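Local coordinates for protein malate Synthase (PDB 3OYZ) that catalyses the Claisen condensation of acetyl-CoA with glyoxylate and the hydrolysis of malyl-CoA to malate and CoA in the glyoxylate cycle, at residues P122-G125 / D129-K132; D188-Y193 / R242-D247; T337-V340 / D344-V347; D348-F353 / A394-I399. All coordinates share one frame; numbering follows the deposited sequence.

Contact 1 of 4, residues P122-G125 / D129-K132; sequences PEVG and DWKK
The Trp130 indole meets Gly125 O at its edge, with the oxygen 16° out of the ring plane and 2.9 Å from NE1. This is a hydrogen bond, bent at the proton, and the donor stands above the Gly125 carbonyl plane. Val124 CG2 approaches the same indole obliquely and lies 3.4 Å from NE1. Val124 CB is 3.7 Å from Trp130 CD1, so the isopropyl group packs against the pyrrole part of the indole. The other flat group is the Asp129 carboxylate. Its OD2 takes a hydrogen bond from Gly125 N at 3.0 Å, on the anti side and 32° out of plane. Trp87 NE1 gives the same oxygen a second hydrogen bond. With chi1 at -177° Asp129 extends away from its own backbone N, and OD2 reaches the loop. In this TIM barrel, residues 122-125 form the loop between strand 118-121 and helix 127-143, and the helix thus grips the loop that leads into it. With a leucine at Trp130, Gly125 O would probably lose its indole N-H donor and Val124 its flat packing partner. The Glu123 side chain lies about 5 Å from the magnesium ion and forms a salt bridge with Arg89. Val124 and Trp130 both pack on Val155 of strand 152-157.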
loop_
_atom_site.group_PDB
_atom_site.type_symbol
_atom_site.label_atom_id
_atom_site.label_comp_id
_atom_site.label_asym_id
_atom_site.label_seq_id
_atom_site.Cartn_x
_atom_site.Cartn_y
_atom_site.Cartn_z
ATOM N N PRO A 122 -21.658 2.460 -9.879
ATOM C CA PRO A 122 -21.212 1.871 -8.664
ATOM C C PRO A 122 -20.886 0.381 -8.892
ATOM O O PRO A 122 -21.257 -0.219 -9.875
ATOM C CB PRO A 122 -22.458 1.975 -7.785
ATOM C CG PRO A 122 -23.565 1.602 -8.790
ATOM C CD PRO A 122 -23.142 2.492 -9.954
ATOM N N GLU A 123 -20.212 -0.210 -7.934
ATOM C CA GLU A 123 -20.008 -1.653 -7.789
ATOM C C GLU A 123 -19.276 -2.332 -8.992
ATOM O O GLU A 123 -19.577 -3.497 -9.256
ATOM C CB GLU A 123 -21.366 -2.341 -7.510
ATOM C CG GLU A 123 -22.024 -1.963 -6.191
ATOM C CD GLU A 123 -21.363 -2.651 -5.027
ATOM O OE1 GLU A 123 -21.884 -2.498 -3.927
ATOM O OE2 GLU A 123 -20.278 -3.275 -5.126
ATOM N N VAL A 124 -18.435 -1.612 -9.732
ATOM C CA VAL A 124 -17.759 -2.169 -10.903
ATOM C C VAL A 124 -16.784 -3.275 -10.362
ATOM O O VAL A 124 -16.462 -3.307 -9.160
ATOM C CB VAL A 124 -17.092 -1.067 -11.739
ATOM C CG1 VAL A 124 -18.156 -0.067 -12.387
ATOM C CG2 VAL A 124 -16.027 -0.319 -10.922
ATOM N N GLY A 125 -16.386 -4.202 -11.218
ATOM C CA GLY A 125 -15.481 -5.299 -10.834
ATOM C C GLY A 125 -14.180 -5.127 -11.599
ATOM O O GLY A 125 -13.635 -4.014 -11.581
ATOM N N ASP A 129 -15.741 -5.853 -16.696
ATOM C CA ASP A 129 -17.053 -5.290 -16.216
ATOM C C ASP A 129 -17.101 -3.775 -16.513
ATOM O O ASP A 129 -18.164 -3.231 -16.877
ATOM C CB ASP A 129 -17.185 -5.426 -14.696
ATOM C CG ASP A 129 -18.563 -4.918 -14.157
ATOM O OD1 ASP A 129 -19.619 -5.395 -14.673
ATOM O OD2 ASP A 129 -18.548 -3.965 -13.333
ATOM N N TRP A 130 -15.992 -3.047 -16.367
ATOM C CA TRP A 130 -16.009 -1.629 -16.798
ATOM C C TRP A 130 -16.274 -1.471 -18.280
ATOM O O TRP A 130 -16.938 -0.508 -18.705
ATOM C CB TRP A 130 -14.687 -0.843 -16.503
ATOM C CG TRP A 130 -14.206 -0.857 -15.067
ATOM C CD1 TRP A 130 -14.354 -1.826 -14.115
ATOM C CD2 TRP A 130 -13.315 0.119 -14.501
ATOM N NE1 TRP A 130 -13.646 -1.507 -12.984
ATOM C CE2 TRP A 130 -12.953 -0.338 -13.211
ATOM C CE3 TRP A 130 -12.751 1.297 -15.008
ATOM C CZ2 TRP A 130 -12.108 0.384 -12.348
ATOM C CZ3 TRP A 130 -11.861 2.025 -14.152
ATOM C CH2 TRP A 130 -11.589 1.572 -12.836
ATOM N N LYS A 131 -15.811 -2.398 -19.115
ATOM C CA LYS A 131 -16.047 -2.278 -20.551
ATOM C C LYS A 131 -17.570 -2.515 -20.722
ATOM O O LYS A 131 -18.138 -2.054 -21.698
ATOM C CB LYS A 131 -15.302 -3.413 -21.279
ATOM C CG LYS A 131 -13.769 -3.104 -21.217
ATOM C CD LYS A 131 -12.944 -4.248 -21.911
ATOM C CE LYS A 131 -11.418 -3.962 -21.698
ATOM N NZ LYS A 131 -10.763 -5.288 -21.994
ATOM N N LYS A 132 -18.206 -3.345 -19.912
ATOM C CA LYS A 132 -19.704 -3.549 -20.145
ATOM C C LYS A 132 -20.451 -2.212 -19.891
ATOM O O LYS A 132 -21.360 -1.884 -20.632
ATOM C CB LYS A 132 -20.253 -4.534 -19.109
ATOM C CG LYS A 132 -19.741 -5.972 -19.392
ATOM C CD LYS A 132 -20.112 -6.900 -18.236
ATOM C CE LYS A 132 -19.523 -8.304 -18.560
ATOM N NZ LYS A 132 -19.845 -9.266 -17.435
#

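Contact 2 of 4, residues D188-Y193 / R242-D247; sequences DGEVDY and RERMTD. With MG (magnesium ion), chain D; PYR (pyruvic acid), chain C.
Glu190 and Arg244 reach towards each other from two helices whose backbones stay well apart, their CA atoms 12.9 Å from each other. The two side chains come from opposite directions and meet in one salt bridge, Glu190 OE2 to Arg244 NH2 at 3.1 Å. The carboxylate sits at the edge of the guanidinium, near its plane, but the two planes are turned 57° apart. Both chains bend at chi2. Arg244 leaves its helix extended (chi1 173°) before that bend, which brings NH2 to Glu190. Arg244 NH2 has a second salt bridge, to Asp229 OD2.

The far side of segment 188-193 holds the ligands. Gly189 is the N-cap of helix 190-197, and the first turn offers its amides to pyruvate. Val191 N donates a hydrogen bond to pyruvate OXT at 2.8 Å. The next amide, Asp192 N, donates to pyruvate O at 2.9 Å. Arg84 adds another hydrogen bond to pyruvate. Pyruvate O and O3 chelate the magnesium ion, and Asp192 OD2 binds the metal at 1.9 Å. Two waters and Glu158 OE2 complete six ligands. Acetyl-CoA touches Val191. This is the malate synthase active site at the C-terminal end of TIM-barrel strand 183-188, where pyruvate probably occupies the place of glyoxylate and a helix N-terminus holds the carboxylate.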
loop_
_atom_site.group_PDB
_atom_site.type_symbol
_atom_site.label_atom_id
_atom_site.label_comp_id
_atom_site.label_asym_id
_atom_site.label_seq_id
_atom_site.Cartn_x
_atom_site.Cartn_y
_atom_site.Cartn_z
ATOM N N ASP A 188 -13.480 6.440 -4.389
ATOM C CA ASP A 188 -13.564 5.336 -3.443
ATOM C C ASP A 188 -14.935 5.220 -2.782
ATOM O O ASP A 188 -15.528 6.252 -2.437
ATOM C CB ASP A 188 -12.511 5.488 -2.359
ATOM C CG ASP A 188 -11.126 5.201 -2.912
ATOM O OD1 ASP A 188 -11.112 4.428 -3.888
ATOM O OD2 ASP A 188 -10.132 5.758 -2.464
ATOM N N GLY A 189 -15.366 3.980 -2.566
ATOM C CA GLY A 189 -16.573 3.726 -1.820
ATOM C C GLY A 189 -16.240 2.905 -0.601
ATOM O O GLY A 189 -16.459 1.718 -0.600
ATOM N N GLU A 190 -15.786 3.549 0.462
ATOM C CA GLU A 190 -15.263 2.825 1.618
ATOM C C GLU A 190 -16.268 1.897 2.287
ATOM O O GLU A 190 -15.848 0.909 2.893
ATOM C CB GLU A 190 -14.619 3.739 2.650
ATOM C CG GLU A 190 -13.141 4.066 2.423
ATOM C CD GLU A 190 -12.905 5.303 1.567
ATOM O OE1 GLU A 190 -13.879 5.678 0.887
ATOM O OE2 GLU A 190 -11.774 5.850 1.517
ATOM N N VAL A 191 -17.560 2.170 2.132
ATOM C CA VAL A 191 -18.555 1.423 2.905
ATOM C C VAL A 191 -18.752 0.047 2.256
ATOM O O VAL A 191 -18.551 -0.976 2.907
ATOM C CB VAL A 191 -19.900 2.160 3.068
ATOM C CG1 VAL A 191 -20.708 1.361 4.078
ATOM C CG2 VAL A 191 -19.644 3.543 3.633
ATOM N N ASP A 192 -19.146 0.020 0.992
ATOM C CA ASP A 192 -19.238 -1.264 0.307
ATOM C C ASP A 192 -17.859 -1.945 0.170
ATOM O O ASP A 192 -17.772 -3.182 0.179
ATOM C CB ASP A 192 -19.823 -1.035 -1.072
ATOM C CG ASP A 192 -21.367 -0.971 -1.048
ATOM O OD1 ASP A 192 -21.902 -1.869 -0.374
ATOM O OD2 ASP A 192 -21.952 -0.012 -1.618
ATOM N N TYR A 193 -16.783 -1.163 0.178
ATOM C CA TYR A 193 -15.466 -1.785 0.098
ATOM C C TYR A 193 -15.161 -2.531 1.375
ATOM O O TYR A 193 -14.676 -3.659 1.349
ATOM C CB TYR A 193 -14.441 -0.670 -0.116
ATOM C CG TYR A 193 -13.005 -1.161 -0.261
ATOM C CD1 TYR A 193 -12.557 -1.652 -1.486
ATOM C CD2 TYR A 193 -12.108 -1.080 0.808
ATOM C CE1 TYR A 193 -11.188 -2.085 -1.630
ATOM C CE2 TYR A 193 -10.789 -1.482 0.669
ATOM C CZ TYR A 193 -10.322 -1.929 -0.557
ATOM O OH TYR A 193 -8.991 -2.333 -0.564
ATOM N N ARG A 242 -12.318 17.387 8.485
ATOM C CA ARG A 242 -11.165 18.185 8.083
ATOM C C ARG A 242 -9.859 17.413 8.119
ATOM O O ARG A 242 -9.049 17.561 7.207
ATOM C CB ARG A 242 -10.931 19.444 8.952
ATOM C CG ARG A 242 -11.934 20.550 8.739
ATOM C CD ARG A 242 -11.794 21.567 9.878
ATOM N NE ARG A 242 -12.803 22.578 9.623
ATOM C CZ ARG A 242 -13.137 23.543 10.468
ATOM N NH1 ARG A 242 -12.504 23.630 11.631
ATOM N NH2 ARG A 242 -14.081 24.417 10.125
ATOM N N GLU A 243 -9.625 16.664 9.186
ATOM C CA GLU A 243 -8.397 15.862 9.316
ATOM C C GLU A 243 -8.304 14.777 8.194
ATOM O O GLU A 243 -7.204 14.493 7.698
ATOM C CB GLU A 243 -8.452 15.117 10.659
ATOM C CG GLU A 243 -8.192 16.089 11.837
ATOM C CD GLU A 243 -8.335 15.414 13.203
ATOM O OE1 GLU A 243 -8.807 14.248 13.287
ATOM O OE2 GLU A 243 -8.002 16.077 14.213
ATOM N N ARG A 244 -9.441 14.165 7.842
ATOM C CA ARG A 244 -9.471 13.168 6.751
ATOM C C ARG A 244 -9.106 13.854 5.430
ATOM O O ARG A 244 -8.298 13.347 4.637
ATOM C CB ARG A 244 -10.856 12.523 6.670
ATOM C CG ARG A 244 -10.990 11.607 5.449
ATOM C CD ARG A 244 -9.822 10.526 5.542
ATOM N NE ARG A 244 -10.231 9.452 4.651
ATOM C CZ ARG A 244 -10.750 8.301 5.031
ATOM N NH1 ARG A 244 -10.843 7.947 6.331
ATOM N NH2 ARG A 244 -11.194 7.540 4.055
ATOM N N MET A 245 -9.664 15.030 5.168
ATOM C CA MET A 245 -9.338 15.734 3.909
ATOM C C MET A 245 -7.874 16.087 3.814
ATOM O O MET A 245 -7.270 15.929 2.756
ATOM C CB MET A 245 -10.188 16.995 3.726
ATOM C CG MET A 245 -11.638 16.579 3.433
ATOM S SD MET A 245 -12.572 18.162 3.132
ATOM C CE MET A 245 -12.853 18.755 4.808
ATOM N N THR A 246 -7.291 16.536 4.926
ATOM C CA THR A 246 -5.866 16.821 4.960
ATOM C C THR A 246 -5.062 15.553 4.719
ATOM O O THR A 246 -4.106 15.619 3.959
ATOM C CB THR A 246 -5.456 17.417 6.308
ATOM O OG1 THR A 246 -6.130 18.669 6.450
ATOM C CG2 THR A 246 -3.970 17.621 6.326
ATOM N N ASP A 247 -5.421 14.452 5.375
ATOM C CA ASP A 247 -4.756 13.168 5.103
ATOM C C ASP A 247 -4.873 12.737 3.616
ATOM O O ASP A 247 -3.872 12.393 3.007
ATOM C CB ASP A 247 -5.379 12.104 5.998
ATOM C CG ASP A 247 -4.471 10.896 6.161
ATOM O OD1 ASP A 247 -3.472 11.011 6.897
ATOM O OD2 ASP A 247 -4.693 9.829 5.551
HETATM MG MG MG D . -21.363 1.663 -2.268
HETATM C C PYR C . -19.941 3.267 -0.542
HETATM O O PYR C . -20.234 2.044 -0.767
HETATM O OXT PYR C . -19.035 3.629 0.295
HETATM C CA PYR C . -20.554 4.217 -1.360
HETATM O O3 PYR C . -21.375 3.840 -2.299
HETATM C CB PYR C . -20.209 5.653 -1.220
HETATM O O HOH W 1 -23.480 2.400 -1.505
HETATM O O HOH W 2 -22.312 1.778 -4.021
#

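Contact 3 of 4, residues T337-V340 / D344-V347; sequences TSYV and DDIV
Tyr339 and Asp345 carry this contact, a strand-loop-helix connection in which the last residue of strand 337-339 reaches forward over the short loop to the first turn of helix 343-358. It lies at the surface, away from the TIM-barrel active site. The Tyr339 ring extends from the strand with CG anti to the backbone N (chi1 -173°), and this points its hydroxyl at the helix. Asp345 answers from the helix with a short side chain. The distance between Tyr339 OH and Asp345 OD2 fits a hydrogen bond from the hydroxyl to the carboxylate, as one possible use of its proton. The two side chains cross at about a right angle. The carboxylate stands at the edge of the tyrosine ring, with Asp345 CG in the ring plane, while the carboxylate plane is turned 67° from the ring.

The start of the helix is also tied locally. Asp345 N is hydrogen-bonded to Ser342 OG, and Asp345 O to Ser349 OG one turn on. A second subunit completes the setting. Residues 337-339 pair antiparallel with a strand of that subunit, so the sheet runs on across the interface. Trp279 of the same neighbour meets the Tyr339 ring at about 45°, and its Gly277 packs on both Tyr339 and Asp345. The carboxylate leans to one side of the phenol: Asp345 OD2 is 2.7 Å from Tyr339 OH and 3.7 Å from Tyr339 CE2.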
loop_
_atom_site.group_PDB
_atom_site.type_symbol
_atom_site.label_atom_id
_atom_site.label_comp_id
_atom_site.label_asym_id
_atom_site.label_seq_id
_atom_site.Cartn_x
_atom_site.Cartn_y
_atom_site.Cartn_z
ATOM N N THR A 337 -15.434 10.198 23.051
ATOM C CA THR A 337 -16.101 8.937 23.324
ATOM C C THR A 337 -16.215 8.041 22.084
ATOM O O THR A 337 -16.227 8.529 20.956
ATOM C CB THR A 337 -17.502 9.184 23.871
ATOM O OG1 THR A 337 -18.242 9.945 22.908
ATOM C CG2 THR A 337 -17.395 9.978 25.154
ATOM N N SER A 338 -16.292 6.732 22.293
ATOM C CA SER A 338 -16.813 5.816 21.281
ATOM C C SER A 338 -17.599 4.706 21.956
ATOM O O SER A 338 -17.385 4.419 23.132
ATOM C CB SER A 338 -15.685 5.217 20.437
ATOM O OG SER A 338 -14.561 4.925 21.237
ATOM N N TYR A 339 -18.522 4.101 21.221
ATOM C CA TYR A 339 -19.230 2.948 21.694
ATOM C C TYR A 339 -18.705 1.683 21.007
ATOM O O TYR A 339 -18.333 1.713 19.822
ATOM C CB TYR A 339 -20.687 3.141 21.317
ATOM C CG TYR A 339 -21.546 2.083 21.896
ATOM C CD1 TYR A 339 -21.551 1.868 23.278
ATOM C CD2 TYR A 339 -22.377 1.314 21.095
ATOM C CE1 TYR A 339 -22.360 0.919 23.864
ATOM C CE2 TYR A 339 -23.180 0.350 21.662
ATOM C CZ TYR A 339 -23.164 0.174 23.048
ATOM O OH TYR A 339 -23.936 -0.765 23.675
ATOM N N VAL A 340 -18.739 0.566 21.722
ATOM C CA VAL A 340 -18.239 -0.717 21.249
ATOM C C VAL A 340 -19.410 -1.662 21.396
ATOM O O VAL A 340 -19.621 -2.227 22.475
ATOM C CB VAL A 340 -17.037 -1.211 22.071
ATOM C CG1 VAL A 340 -16.671 -2.661 21.724
ATOM C CG2 VAL A 340 -15.831 -0.333 21.837
ATOM N N ASP A 344 -25.735 -8.250 20.253
ATOM C CA ASP A 344 -27.096 -7.700 20.299
ATOM C C ASP A 344 -27.282 -6.303 19.731
ATOM O O ASP A 344 -28.229 -6.043 18.993
ATOM C CB ASP A 344 -27.607 -7.700 21.740
ATOM C CG ASP A 344 -28.547 -8.850 22.005
ATOM O OD1 ASP A 344 -29.438 -9.091 21.154
ATOM O OD2 ASP A 344 -28.379 -9.489 23.067
ATOM N N ASP A 345 -26.389 -5.390 20.097
ATOM C CA ASP A 345 -26.408 -4.044 19.530
ATOM C C ASP A 345 -26.363 -4.025 17.990
ATOM O O ASP A 345 -27.153 -3.325 17.338
ATOM C CB ASP A 345 -25.238 -3.242 20.093
ATOM C CG ASP A 345 -25.418 -2.892 21.553
ATOM O OD1 ASP A 345 -26.532 -2.445 21.920
ATOM O OD2 ASP A 345 -24.438 -3.058 22.314
ATOM N N ILE A 346 -25.449 -4.819 17.426
ATOM C CA ILE A 346 -25.296 -4.939 15.968
ATOM C C ILE A 346 -26.587 -5.340 15.232
ATOM O O ILE A 346 -27.043 -4.628 14.318
ATOM C CB ILE A 346 -24.118 -5.875 15.566
ATOM C CG1 ILE A 346 -22.778 -5.175 15.842
ATOM C CG2 ILE A 346 -24.238 -6.218 14.099
ATOM C CD1 ILE A 346 -21.722 -6.114 16.342
ATOM N N VAL A 347 -27.185 -6.445 15.656
ATOM C CA VAL A 347 -28.504 -6.799 15.141
ATOM C C VAL A 347 -29.557 -5.674 15.264
ATOM O O VAL A 347 -30.348 -5.454 14.340
ATOM C CB VAL A 347 -29.023 -8.022 15.921
ATOM C CG1 VAL A 347 -30.351 -8.484 15.330
ATOM C CG2 VAL A 347 -27.926 -9.116 16.015
#

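Contact 4 of 4, residues D348-F353 / A394-I399; sequences DSMEEF and AAMTPI
Met350 meets Met396 methyl to methyl, its CE 3.8 Å from Met396 CE. The same Met350 CE also lies 3.9 Å from Met396 CG, so it rests along the partner chain as well as at its end. The two thioether chains cross at about a right angle. Nearer the backbone, Met350 SD is 3.9 Å from Met396 CA, and Met350 CG is 4.2 Å from Ala395 CB. All of these contacts are apolar packing. Met350 runs straight out from its helix with chi2 extended at 178°, then bends at chi3 (53°), and that last bend turns the methyl onto Met396.

The contact joins helix 343-358 to the junction between helices 389-395 and 397-408, in the C-terminal part of the chain that follows the TIM barrel. Helix 389-395 comes directly after Asp388, the predicted proton acceptor. An alanine in place of Met350 would remove the sulfur and its methyl, and Met396 is likely to lose its packing partner and gain freedom to turn.

Further out, Met350 also packs on Tyr392 and Val431, and Ile399 touches Val431 too. Ala395 rests on Trp387 of strand 382-387, as do Ser349 and Phe353. On the polar side of the helix, Asp348 and Glu351 both form salt bridges with Arg427. Beyond the junction, Thr397 packs on Leu254 and Pro398 on Pro273, both of a second subunit.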
loop_
_atom_site.group_PDB
_atom_site.type_symbol
_atom_site.label_atom_id
_atom_site.label_comp_id
_atom_site.label_asym_id
_atom_site.label_seq_id
_atom_site.Cartn_x
_atom_site.Cartn_y
_atom_site.Cartn_z
ATOM N N ASP A 348 -29.557 -4.956 16.383
ATOM C CA ASP A 348 -30.492 -3.852 16.588
ATOM C C ASP A 348 -30.306 -2.767 15.516
ATOM O O ASP A 348 -31.295 -2.315 14.901
ATOM C CB ASP A 348 -30.295 -3.200 17.980
ATOM C CG ASP A 348 -30.872 -4.025 19.155
ATOM O OD1 ASP A 348 -31.599 -5.006 18.898
ATOM O OD2 ASP A 348 -30.583 -3.707 20.342
ATOM N N SER A 349 -29.058 -2.321 15.306
ATOM C CA SER A 349 -28.815 -1.284 14.290
ATOM C C SER A 349 -29.302 -1.717 12.916
ATOM O O SER A 349 -29.832 -0.907 12.159
ATOM C CB SER A 349 -27.342 -0.913 14.210
ATOM O OG SER A 349 -26.876 -0.658 15.518
ATOM N N MET A 350 -29.189 -3.013 12.641
ATOM C CA MET A 350 -29.544 -3.567 11.339
ATOM C C MET A 350 -31.060 -3.622 11.081
ATOM O O MET A 350 -31.529 -3.199 10.010
ATOM C CB MET A 350 -28.862 -4.927 11.149
ATOM C CG MET A 350 -27.354 -4.873 10.810
ATOM S SD MET A 350 -26.563 -6.497 10.641
ATOM C CE MET A 350 -27.615 -7.313 9.441
ATOM N N GLU A 351 -31.802 -4.133 12.065
ATOM C CA GLU A 351 -33.283 -4.153 12.061
ATOM C C GLU A 351 -33.898 -2.760 11.995
ATOM O O GLU A 351 -34.724 -2.500 11.117
ATOM C CB GLU A 351 -33.842 -4.959 13.229
ATOM C CG GLU A 351 -33.648 -6.466 13.013
ATOM C CD GLU A 351 -33.732 -7.294 14.291
ATOM O OE1 GLU A 351 -33.618 -8.531 14.202
ATOM O OE2 GLU A 351 -33.892 -6.752 15.407
ATOM N N GLU A 352 -33.410 -1.857 12.848
ATOM C CA GLU A 352 -33.714 -0.426 12.722
ATOM C C GLU A 352 -33.480 0.129 11.309
ATOM O O GLU A 352 -34.329 0.851 10.776
ATOM C CB GLU A 352 -32.988 0.442 13.768
ATOM C CG GLU A 352 -33.264 1.947 13.540
ATOM C CD GLU A 352 -32.512 2.953 14.417
ATOM O OE1 GLU A 352 -32.565 4.152 14.045
ATOM O OE2 GLU A 352 -31.883 2.601 15.445
ATOM N N PHE A 353 -32.339 -0.176 10.687
ATOM C CA PHE A 353 -32.106 0.322 9.325
ATOM C C PHE A 353 -33.054 -0.302 8.291
ATOM O O PHE A 353 -33.575 0.412 7.420
ATOM C CB PHE A 353 -30.646 0.186 8.836
ATOM C CG PHE A 353 -30.524 0.431 7.365
ATOM C CD1 PHE A 353 -30.458 1.730 6.877
ATOM C CD2 PHE A 353 -30.642 -0.626 6.473
ATOM C CE1 PHE A 353 -30.419 1.983 5.528
ATOM C CE2 PHE A 353 -30.605 -0.404 5.122
ATOM C CZ PHE A 353 -30.509 0.907 4.641
ATOM N N ALA A 394 -22.115 -3.872 5.429
ATOM C CA ALA A 394 -20.835 -3.875 6.169
ATOM C C ALA A 394 -20.913 -4.272 7.626
ATOM O O ALA A 394 -19.994 -4.921 8.150
ATOM C CB ALA A 394 -20.077 -2.524 6.052
ATOM N N ALA A 395 -21.982 -3.834 8.303
ATOM C CA ALA A 395 -22.175 -4.172 9.732
ATOM C C ALA A 395 -22.359 -5.674 9.959
ATOM O O ALA A 395 -22.172 -6.142 11.058
ATOM C CB ALA A 395 -23.433 -3.457 10.316
ATOM N N MET A 396 -22.806 -6.424 8.958
ATOM C CA MET A 396 -23.183 -7.829 9.122
ATOM C C MET A 396 -21.960 -8.737 9.297
ATOM O O MET A 396 -22.088 -9.873 9.741
ATOM C CB MET A 396 -23.954 -8.262 7.882
ATOM C CG MET A 396 -24.695 -9.577 8.083
ATOM S SD MET A 396 -25.763 -9.836 6.666
ATOM C CE MET A 396 -26.065 -8.170 6.056
ATOM N N THR A 397 -20.760 -8.276 8.932
ATOM C CA THR A 397 -19.591 -9.185 9.004
ATOM C C THR A 397 -19.345 -9.913 10.312
ATOM O O THR A 397 -19.160 -11.121 10.290
ATOM C CB THR A 397 -18.299 -8.494 8.489
ATOM O OG1 THR A 397 -18.587 -8.167 7.132
ATOM C CG2 THR A 397 -17.084 -9.417 8.568
ATOM N N PRO A 398 -19.349 -9.209 11.458
ATOM C CA PRO A 398 -19.145 -9.939 12.717
ATOM C C PRO A 398 -20.218 -11.004 12.973
ATOM O O PRO A 398 -19.884 -12.055 13.511
ATOM C CB PRO A 398 -19.118 -8.851 13.791
ATOM C CG PRO A 398 -19.458 -7.566 13.131
ATOM C CD PRO A 398 -19.448 -7.742 11.627
ATOM N N ILE A 399 -21.439 -10.797 12.472
ATOM C CA ILE A 399 -22.499 -11.800 12.509
ATOM C C ILE A 399 -22.270 -12.976 11.541
ATOM O O ILE A 399 -22.452 -14.122 11.957
ATOM C CB ILE A 399 -23.896 -11.206 12.160
ATOM C CG1 ILE A 399 -24.256 -10.049 13.092
ATOM C CG2 ILE A 399 -24.988 -12.311 12.158
ATOM C CD1 ILE A 399 -23.767 -10.227 14.515
#

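Contacts 1 and 2 meet at the metal site: Glu123 OE1 lies 3.3 Å from Asp192 CG, and the Glu123 side chain is about 5 Å from the magnesium ion. Contact 2 in turn touches contact 4, with Val191 O 3.8 Å from Ala394 CB, so the helix that holds pyruvate backs onto the C-terminal part of the chain. Contacts 3 and 4 share helix 343-358, and their centres are 10 Å apart. Ile346 CG2 is 3.7 Å from Ala395 O, and both contacts reach the second subunit. Contact 3 is farther from the site, its nearest atoms about 12 Å from contact 2 and about 19 Å from contact 1.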